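Local coordinates for gamma-glutamyltransferase 1 Threonine peptidase. MEROPS family T03 (Pseudomonas nitroreducens, PDB 7D9W), which transfers the gamma-glutamyl group of glutathione and related gamma-glutamyl compounds to amino acids or to water, at residues Gly93-Phe98 with Arg123-Leu128. Residues are numbered along the deposited sequence; the frame is centred on the assembly and turned at random.
Sequences GGSRIF and RVHHQL. With GLY (glycine), chain F; DON (6-diazenyl-5-oxo-L-norleucine), chain E.
Ser95 and Gln127 meet through a short hydrogen bond, OG of Ser95 donating to OE1 of Gln127 at 2.6 Å, in the carbonyl plane of the amide. The same oxygen accepts a second hydrogen bond from within its own segment, as His125 NE2 lies 2.8 Å from Gln127 OE1 along a nearly straight N-H line in the plane of the imidazole. Ser95 OG accepts from Arg96 NH1 at 2.9 Å, at the edge of the guanidinium. Outside the pair, Thr99 binds His125 ND1, Gln160 binds Arg96 NE, and the carbonyls of Phe54 and Leu129 hold Gln127 NE2.

The nonpolar part is the aliphatic stretch of Arg96 lying over His125. The arginine chain, bent at chi2 (58°), passes over one face of the imidazole: its CG sits 3.7 Å from the ring centroid in a CH-pi contact, and CD lies 3.5 Å from His125 CD2. Guanidinium and ring planes are 16° apart. A water bridges the backbones, donating to Arg96 O and, weakly, to Val124 O.

On the far side of the turn, the amides of Gly93 and Gly94 both donate to the ketone oxygen O1J of the bound 6-diazenyl-5-oxo-L-norleucine, Gly94 N at 2.9 Å, consistent with the oxyanion hole of gamma-glutamyltransferases. With both ring nitrogens engaged, His125 is fixed in rotation, and NE2, facing a carbonyl oxygen, must carry a proton. The buried hydrogen-bond chain from Arg96 through Ser95 to Gln127, which His125 joins, ties the residues following the oxyanion-binding glycines to strand 125-126 and the residue after it.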
# COMPACT_ATOMS: atom_id res chain seq x y z
N GLY B 93 4.74 -2.44 -2.46
CA GLY B 93 5.10 -3.16 -3.67
C GLY B 93 4.36 -2.76 -4.93
O GLY B 93 4.53 -3.39 -5.98
N GLY B 94 3.54 -1.71 -4.85
CA GLY B 94 2.78 -1.28 -6.01
C GLY B 94 1.89 -2.39 -6.54
O GLY B 94 1.12 -3.01 -5.80
N SER B 95 2.00 -2.66 -7.84
CA SER B 95 1.17 -3.69 -8.46
C SER B 95 1.51 -5.09 -7.98
O SER B 95 0.78 -6.03 -8.29
CB SER B 95 1.28 -3.59 -9.98
OG SER B 95 2.60 -3.80 -10.43
N ARG B 96 2.58 -5.24 -7.20
CA ARG B 96 2.93 -6.52 -6.60
C ARG B 96 2.26 -6.77 -5.26
O ARG B 96 2.41 -7.86 -4.70
CB ARG B 96 4.45 -6.62 -6.41
CG ARG B 96 5.28 -6.74 -7.67
CD ARG B 96 5.13 -5.61 -8.68
NE ARG B 96 6.31 -5.57 -9.55
CZ ARG B 96 6.40 -4.87 -10.68
NH1 ARG B 96 5.37 -4.15 -11.11
NH2 ARG B 96 7.52 -4.91 -11.39
N ILE B 97 1.53 -5.78 -4.73
CA ILE B 97 1.05 -5.86 -3.35
C ILE B 97 0.09 -7.04 -3.18
O ILE B 97 0.27 -7.88 -2.29
CB ILE B 97 0.39 -4.54 -2.94
CG1 ILE B 97 1.45 -3.47 -2.68
CG2 ILE B 97 -0.49 -4.74 -1.71
CD1 ILE B 97 0.89 -2.09 -2.42
N PHE B 98 -0.95 -7.11 -4.01
CA PHE B 98 -1.94 -8.15 -3.75
C PHE B 98 -1.47 -9.53 -4.20
O PHE B 98 -1.91 -10.54 -3.64
CB PHE B 98 -3.31 -7.82 -4.38
CG PHE B 98 -3.25 -7.33 -5.79
CD1 PHE B 98 -3.21 -8.23 -6.85
CD2 PHE B 98 -3.29 -5.97 -6.07
CE1 PHE B 98 -3.17 -7.78 -8.16
CE2 PHE B 98 -3.25 -5.51 -7.39
CZ PHE B 98 -3.19 -6.42 -8.43
N ARG B 123 9.12 -14.72 -3.51
CA ARG B 123 7.88 -14.27 -4.12
C ARG B 123 8.17 -13.77 -5.53
O ARG B 123 9.21 -13.15 -5.78
CB ARG B 123 7.20 -13.16 -3.30
CG ARG B 123 6.67 -13.61 -1.95
CD ARG B 123 5.71 -12.60 -1.33
NE ARG B 123 6.38 -11.36 -0.94
CZ ARG B 123 6.95 -11.15 0.24
NH1 ARG B 123 6.95 -12.09 1.18
NH2 ARG B 123 7.52 -9.98 0.49
N VAL B 124 7.25 -14.02 -6.45
CA VAL B 124 7.41 -13.61 -7.84
C VAL B 124 6.10 -12.98 -8.30
O VAL B 124 5.08 -13.05 -7.62
CB VAL B 124 7.81 -14.80 -8.75
CG1 VAL B 124 9.11 -15.45 -8.24
CG2 VAL B 124 6.69 -15.82 -8.83
N HIS B 125 6.14 -12.37 -9.48
CA HIS B 125 5.02 -11.56 -9.93
C HIS B 125 4.87 -11.59 -11.44
O HIS B 125 5.85 -11.49 -12.17
CB HIS B 125 5.22 -10.11 -9.48
CG HIS B 125 4.14 -9.18 -9.93
ND1 HIS B 125 2.86 -9.23 -9.43
CD2 HIS B 125 4.16 -8.17 -10.83
CE1 HIS B 125 2.14 -8.28 -10.00
NE2 HIS B 125 2.90 -7.62 -10.85
N HIS B 126 3.62 -11.72 -11.89
CA HIS B 126 3.28 -11.59 -13.30
C HIS B 126 2.01 -10.75 -13.39
O HIS B 126 1.14 -10.87 -12.52
CB HIS B 126 3.10 -12.96 -13.97
CG HIS B 126 2.60 -12.88 -15.38
ND1 HIS B 126 3.36 -12.37 -16.41
CD2 HIS B 126 1.42 -13.26 -15.93
CE1 HIS B 126 2.66 -12.43 -17.53
NE2 HIS B 126 1.48 -12.96 -17.27
N GLN B 127 1.90 -9.91 -14.42
CA GLN B 127 0.77 -8.98 -14.49
C GLN B 127 0.30 -8.77 -15.93
O GLN B 127 -0.14 -7.67 -16.30
CB GLN B 127 1.12 -7.64 -13.82
CG GLN B 127 2.40 -6.98 -14.33
CD GLN B 127 2.67 -5.61 -13.71
OE1 GLN B 127 2.52 -5.41 -12.50
NE2 GLN B 127 3.04 -4.65 -14.54
N LEU B 128 0.36 -9.82 -16.74
CA LEU B 128 -0.16 -9.86 -18.10
C LEU B 128 0.65 -9.01 -19.06
O LEU B 128 1.07 -9.48 -20.12
CB LEU B 128 -1.63 -9.42 -18.14
CG LEU B 128 -2.28 -9.50 -19.53
CD1 LEU B 128 -2.27 -10.94 -20.05
CD2 LEU B 128 -3.69 -8.95 -19.53
N GLY F . 8.70 1.80 -4.97
CA GLY F . 8.74 0.93 -3.81
C GLY F . 7.40 0.28 -3.51
O GLY F . 6.38 0.60 -4.11
OXT GLY F . 7.32 -0.59 -2.64
O DON E . -1.52 2.92 -4.43
C DON E . -0.64 2.24 -4.96
OXT DON E . -0.99 1.01 -5.44
CA DON E . 0.83 2.62 -5.12
N DON E . 1.00 4.05 -5.24
CB DON E . 1.55 1.99 -3.92
C1E DON E . 2.87 2.65 -3.60
C1D DON E . 3.68 1.73 -2.73
O1J DON E . 3.97 0.57 -3.04
O HOH W 1 4.26 -10.44 -5.50